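PDB 2NVV: acetyl-CoA hydrolase/transferase family protein, which binds zinc and probably transfers coenzyme A between acetyl-CoA and acetate or hydrolyses acetyl-CoA. Local coordinates for residues A2-F14 / P203-P215. Sequence-based numbering, arbitrary orientation.
Sequences ALRFITAEEAAEF and PAKIVGVVRTSEP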
loop_
_atom_site.group_PDB
_atom_site.type_symbol
_atom_site.label_atom_id
_atom_site.label_comp_id
_atom_site.label_asym_id
_atom_site.label_seq_id
_atom_site.Cartn_x
_atom_site.Cartn_y
_atom_site.Cartn_z
ATOM N N ALA A 2 -32.711 -10.629 31.598
ATOM C CA ALA A 2 -33.350 -9.709 30.608
ATOM C C ALA A 2 -32.547 -8.425 30.461
ATOM O O ALA A 2 -31.691 -8.114 31.300
ATOM C CB ALA A 2 -34.757 -9.379 31.046
ATOM N N LEU A 3 -32.824 -7.681 29.392
ATOM C CA LEU A 3 -32.145 -6.419 29.131
ATOM C C LEU A 3 -32.471 -5.414 30.226
ATOM O O LEU A 3 -33.633 -5.139 30.516
ATOM C CB LEU A 3 -32.562 -5.853 27.769
ATOM C CG LEU A 3 -31.678 -6.150 26.548
ATOM C CD1 LEU A 3 -31.161 -7.595 26.588
ATOM C CD2 LEU A 3 -32.488 -5.880 25.276
ATOM N N ARG A 4 -31.422 -4.872 30.831
ATOM C CA ARG A 4 -31.557 -3.901 31.904
ATOM C C ARG A 4 -31.371 -2.484 31.355
ATOM O O ARG A 4 -30.400 -2.204 30.652
ATOM C CB ARG A 4 -30.505 -4.188 32.982
ATOM C CG ARG A 4 -30.500 -3.217 34.132
ATOM C CD ARG A 4 -29.244 -3.385 34.968
ATOM N NE ARG A 4 -29.070 -2.298 35.933
ATOM C CZ ARG A 4 -27.962 -2.100 36.644
ATOM N NH1 ARG A 4 -26.931 -2.917 36.501
ATOM N NH2 ARG A 4 -27.875 -1.077 37.487
ATOM N N PHE A 5 -32.314 -1.601 31.668
ATOM C CA PHE A 5 -32.237 -0.221 31.233
ATOM C C PHE A 5 -31.652 0.633 32.348
ATOM O O PHE A 5 -32.114 0.583 33.485
ATOM C CB PHE A 5 -33.621 0.257 30.840
ATOM C CG PHE A 5 -34.103 -0.349 29.563
ATOM C CD1 PHE A 5 -33.961 0.334 28.361
ATOM C CD2 PHE A 5 -34.623 -1.641 29.544
ATOM C CE1 PHE A 5 -34.328 -0.262 27.154
ATOM C CE2 PHE A 5 -34.991 -2.244 28.341
ATOM C CZ PHE A 5 -34.841 -1.551 27.143
ATOM N N ILE A 6 -30.621 1.404 32.020
ATOM C CA ILE A 6 -29.951 2.237 33.001
ATOM C C ILE A 6 -29.671 3.641 32.484
ATOM O O ILE A 6 -30.019 3.989 31.356
ATOM C CB ILE A 6 -28.618 1.604 33.427
ATOM C CG1 ILE A 6 -27.723 1.399 32.203
ATOM C CG2 ILE A 6 -28.866 0.271 34.104
ATOM C CD1 ILE A 6 -26.395 0.746 32.519
ATOM N N THR A 7 -29.038 4.446 33.331
ATOM C CA THR A 7 -28.698 5.820 32.985
ATOM C C THR A 7 -27.284 5.894 32.434
ATOM O O THR A 7 -26.520 4.939 32.532
ATOM C CB THR A 7 -28.774 6.740 34.210
ATOM O OG1 THR A 7 -27.772 6.356 35.156
ATOM C CG2 THR A 7 -30.128 6.634 34.862
ATOM N N ALA A 8 -26.939 7.035 31.859
ATOM C CA ALA A 8 -25.612 7.213 31.298
ATOM C C ALA A 8 -24.590 7.255 32.416
ATOM O O ALA A 8 -23.400 7.049 32.187
ATOM C CB ALA A 8 -25.552 8.496 30.488
ATOM N N GLU A 9 -25.057 7.521 33.630
ATOM C CA GLU A 9 -24.173 7.597 34.783
ATOM C C GLU A 9 -23.889 6.210 35.338
ATOM O O GLU A 9 -22.760 5.914 35.735
ATOM C CB GLU A 9 -24.793 8.473 35.867
ATOM C CG GLU A 9 -24.944 9.943 35.506
ATOM C CD GLU A 9 -26.023 10.207 34.466
ATOM O OE1 GLU A 9 -27.126 9.634 34.588
ATOM O OE2 GLU A 9 -25.779 11.004 33.534
ATOM N N GLU A 10 -24.915 5.364 35.370
ATOM C CA GLU A 10 -24.764 4.002 35.862
ATOM C C GLU A 10 -23.890 3.220 34.887
ATOM O O GLU A 10 -23.046 2.414 35.290
ATOM C CB GLU A 10 -26.128 3.319 35.965
ATOM C CG GLU A 10 -27.144 4.053 36.819
ATOM C CD GLU A 10 -28.477 3.331 36.890
ATOM O OE1 GLU A 10 -28.535 2.267 37.537
ATOM O OE2 GLU A 10 -29.460 3.825 36.293
ATOM N N ALA A 11 -24.106 3.464 33.597
ATOM C CA ALA A 11 -23.368 2.800 32.537
ATOM C C ALA A 11 -21.897 3.141 32.611
ATOM O O ALA A 11 -21.053 2.274 32.422
ATOM C CB ALA A 11 -23.929 3.203 31.188
ATOM N N ALA A 12 -21.593 4.403 32.895
ATOM C CA ALA A 12 -20.208 4.856 32.989
ATOM C C ALA A 12 -19.431 4.145 34.101
ATOM O O ALA A 12 -18.207 4.123 34.091
ATOM C CB ALA A 12 -20.167 6.361 33.210
ATOM N N GLU A 13 -20.145 3.564 35.056
ATOM C CA GLU A 13 -19.510 2.868 36.166
ATOM C C GLU A 13 -18.878 1.558 35.719
ATOM O O GLU A 13 -18.029 1.008 36.418
ATOM C CB GLU A 13 -20.528 2.605 37.283
ATOM C CG GLU A 13 -21.087 3.875 37.935
ATOM C CD GLU A 13 -22.037 3.572 39.086
ATOM O OE1 GLU A 13 -21.623 2.833 40.006
ATOM O OE2 GLU A 13 -23.190 4.065 39.082
ATOM N N PHE A 14 -19.287 1.068 34.548
ATOM C CA PHE A 14 -18.751 -0.176 34.009
ATOM C C PHE A 14 -17.424 0.039 33.283
ATOM O O PHE A 14 -16.814 -0.917 32.792
ATOM C CB PHE A 14 -19.745 -0.829 33.054
ATOM C CG PHE A 14 -20.986 -1.344 33.726
ATOM C CD1 PHE A 14 -22.084 -0.510 33.940
ATOM C CD2 PHE A 14 -21.058 -2.665 34.156
ATOM C CE1 PHE A 14 -23.230 -0.986 34.572
ATOM C CE2 PHE A 14 -22.201 -3.149 34.788
ATOM C CZ PHE A 14 -23.287 -2.308 34.995
ATOM N N PRO A 203 -26.667 -11.840 24.945
ATOM C CA PRO A 203 -27.334 -10.791 25.727
ATOM C C PRO A 203 -26.762 -10.612 27.134
ATOM O O PRO A 203 -26.903 -9.554 27.741
ATOM C CB PRO A 203 -28.799 -11.234 25.719
ATOM C CG PRO A 203 -28.713 -12.716 25.559
ATOM C CD PRO A 203 -27.623 -12.881 24.537
ATOM N N ALA A 204 -26.096 -11.646 27.637
ATOM C CA ALA A 204 -25.494 -11.604 28.961
ATOM C C ALA A 204 -24.360 -10.574 29.024
ATOM O O ALA A 204 -24.001 -10.091 30.107
ATOM C CB ALA A 204 -24.964 -12.984 29.325
ATOM N N LYS A 205 -23.792 -10.246 27.863
ATOM C CA LYS A 205 -22.704 -9.273 27.786
ATOM C C LYS A 205 -23.196 -7.832 27.861
ATOM O O LYS A 205 -22.396 -6.927 28.104
ATOM C CB LYS A 205 -21.924 -9.448 26.487
ATOM C CG LYS A 205 -21.280 -10.795 26.331
ATOM C CD LYS A 205 -20.520 -10.898 25.012
ATOM C CE LYS A 205 -19.357 -9.921 24.952
ATOM N NZ LYS A 205 -18.580 -10.074 23.687
ATOM N N ILE A 206 -24.494 -7.616 27.633
ATOM C CA ILE A 206 -25.072 -6.270 27.681
ATOM C C ILE A 206 -25.269 -5.847 29.140
ATOM O O ILE A 206 -26.238 -6.247 29.782
ATOM C CB ILE A 206 -26.456 -6.208 26.991
ATOM C CG1 ILE A 206 -26.444 -6.978 25.670
ATOM C CG2 ILE A 206 -26.840 -4.767 26.746
ATOM C CD1 ILE A 206 -25.497 -6.437 24.642
ATOM N N VAL A 207 -24.359 -5.037 29.670
ATOM C CA VAL A 207 -24.486 -4.600 31.049
ATOM C C VAL A 207 -25.593 -3.575 31.228
ATOM O O VAL A 207 -25.985 -3.271 32.354
ATOM C CB VAL A 207 -23.174 -4.016 31.578
ATOM C CG1 VAL A 207 -22.113 -5.096 31.594
ATOM C CG2 VAL A 207 -22.734 -2.839 30.718
ATOM N N GLY A 208 -26.107 -3.046 30.120
ATOM C CA GLY A 208 -27.177 -2.064 30.203
ATOM C C GLY A 208 -27.540 -1.371 28.901
ATOM O O GLY A 208 -26.728 -1.288 27.969
ATOM N N VAL A 209 -28.774 -0.873 28.844
ATOM C CA VAL A 209 -29.283 -0.156 27.675
ATOM C C VAL A 209 -29.745 1.233 28.087
ATOM O O VAL A 209 -30.686 1.378 28.869
ATOM C CB VAL A 209 -30.479 -0.882 27.016
ATOM C CG1 VAL A 209 -30.965 -0.082 25.815
ATOM C CG2 VAL A 209 -30.073 -2.294 26.580
ATOM N N VAL A 210 -29.075 2.252 27.562
ATOM C CA VAL A 210 -29.409 3.640 27.873
ATOM C C VAL A 210 -30.256 4.211 26.745
ATOM O O VAL A 210 -29.847 4.194 25.581
ATOM C CB VAL A 210 -28.131 4.511 28.010
ATOM C CG1 VAL A 210 -28.500 5.905 28.477
ATOM C CG2 VAL A 210 -27.146 3.865 28.975
ATOM N N ARG A 211 -31.439 4.710 27.078
ATOM C CA ARG A 211 -32.307 5.274 26.060
ATOM C C ARG A 211 -31.897 6.699 25.764
ATOM O O ARG A 211 -31.667 7.493 26.675
ATOM C CB ARG A 211 -33.766 5.257 26.518
ATOM C CG ARG A 211 -34.372 3.883 26.691
ATOM C CD ARG A 211 -35.893 3.981 26.750
ATOM N NE ARG A 211 -36.546 2.700 27.023
ATOM C CZ ARG A 211 -36.670 2.164 28.235
ATOM N NH1 ARG A 211 -36.185 2.793 29.306
ATOM N NH2 ARG A 211 -37.288 0.998 28.378
ATOM N N THR A 212 -31.801 7.030 24.484
ATOM C CA THR A 212 -31.432 8.381 24.087
ATOM C C THR A 212 -32.321 8.840 22.943
ATOM O O THR A 212 -33.084 8.063 22.377
ATOM C CB THR A 212 -29.961 8.468 23.602
ATOM O OG1 THR A 212 -29.832 7.803 22.340
ATOM C CG2 THR A 212 -29.022 7.813 24.615
ATOM N N SER A 213 -32.223 10.121 22.621
ATOM C CA SER A 213 -32.978 10.695 21.522
ATOM C C SER A 213 -32.060 11.774 21.003
ATOM O O SER A 213 -32.113 12.911 21.443
ATOM C CB SER A 213 -34.291 11.292 22.016
ATOM O OG SER A 213 -35.095 11.690 20.920
ATOM N N GLU A 214 -31.186 11.401 20.086
ATOM C CA GLU A 214 -30.224 12.343 19.539
ATOM C C GLU A 214 -30.379 12.494 18.031
ATOM O O GLU A 214 -30.164 11.552 17.266
ATOM C CB GLU A 214 -28.796 11.885 19.882
ATOM C CG GLU A 214 -28.563 11.667 21.371
ATOM C CD GLU A 214 -28.598 12.959 22.163
ATOM O OE1 GLU A 214 -28.827 12.905 23.389
ATOM O OE2 GLU A 214 -28.381 14.034 21.561
ATOM N N PRO A 215 -30.766 13.695 17.585
ATOM C CA PRO A 215 -30.951 13.974 16.161
ATOM C C PRO A 215 -29.629 14.283 15.475
ATOM O O PRO A 215 -28.648 14.574 16.134
ATOM C CB PRO A 215 -31.882 15.178 16.175
ATOM C CG PRO A 215 -31.378 15.940 17.365
ATOM C CD PRO A 215 -31.199 14.847 18.403
#
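F5 turns its CG anti to its own carbonyl carbon (chi1 -72°), and R211 does the same before running extended to NE; the two side chains cross at about a right angle, and a chi4 of 81° turns the guanidinium flat onto the ring. The planes lie 7° apart with centres 3.8 Å from each other, an off-centre cation-pi stack with NH2 over the middle of the ring. The opposite face of F5 rests on V209, whose CB makes a CH-pi contact and whose CG1 comes up to F5 CE1, so the ring is sandwiched between two residues of one strand.

Alongside this sandwich the backbones form a single bridge, F5 with V209. V209 N donates to R4 O over 2.8 Å; in return, I6 N donates to V209 O at 3.2 Å. The side chain of I6 extends over the bare backbone of G208, with I6 CD1 3.7 Å from G208 CA. V210 fits between I6 and the helix, its CG2 4.0 Å from A11 CB. Farther along the chain, F14 lays one ring face over V207 CB, 3.7 Å from the ring centroid.

T7 N-caps helix 8-12: its OG1 accepts from E10 N, T7 N donates back to E10 OE2, and this capping box fixes the turn out of the bridge. E10 also forms a salt bridge to R4.

Strand 206-212 is the outermost strand, within this chain, of the parallel sheet of the N-terminal Rossmann-like domain. Strand 154-160 pairs along one side of it, the N-terminal segment makes its lone bridge to it, and A12 packs helix 8-12 against helix 35-47.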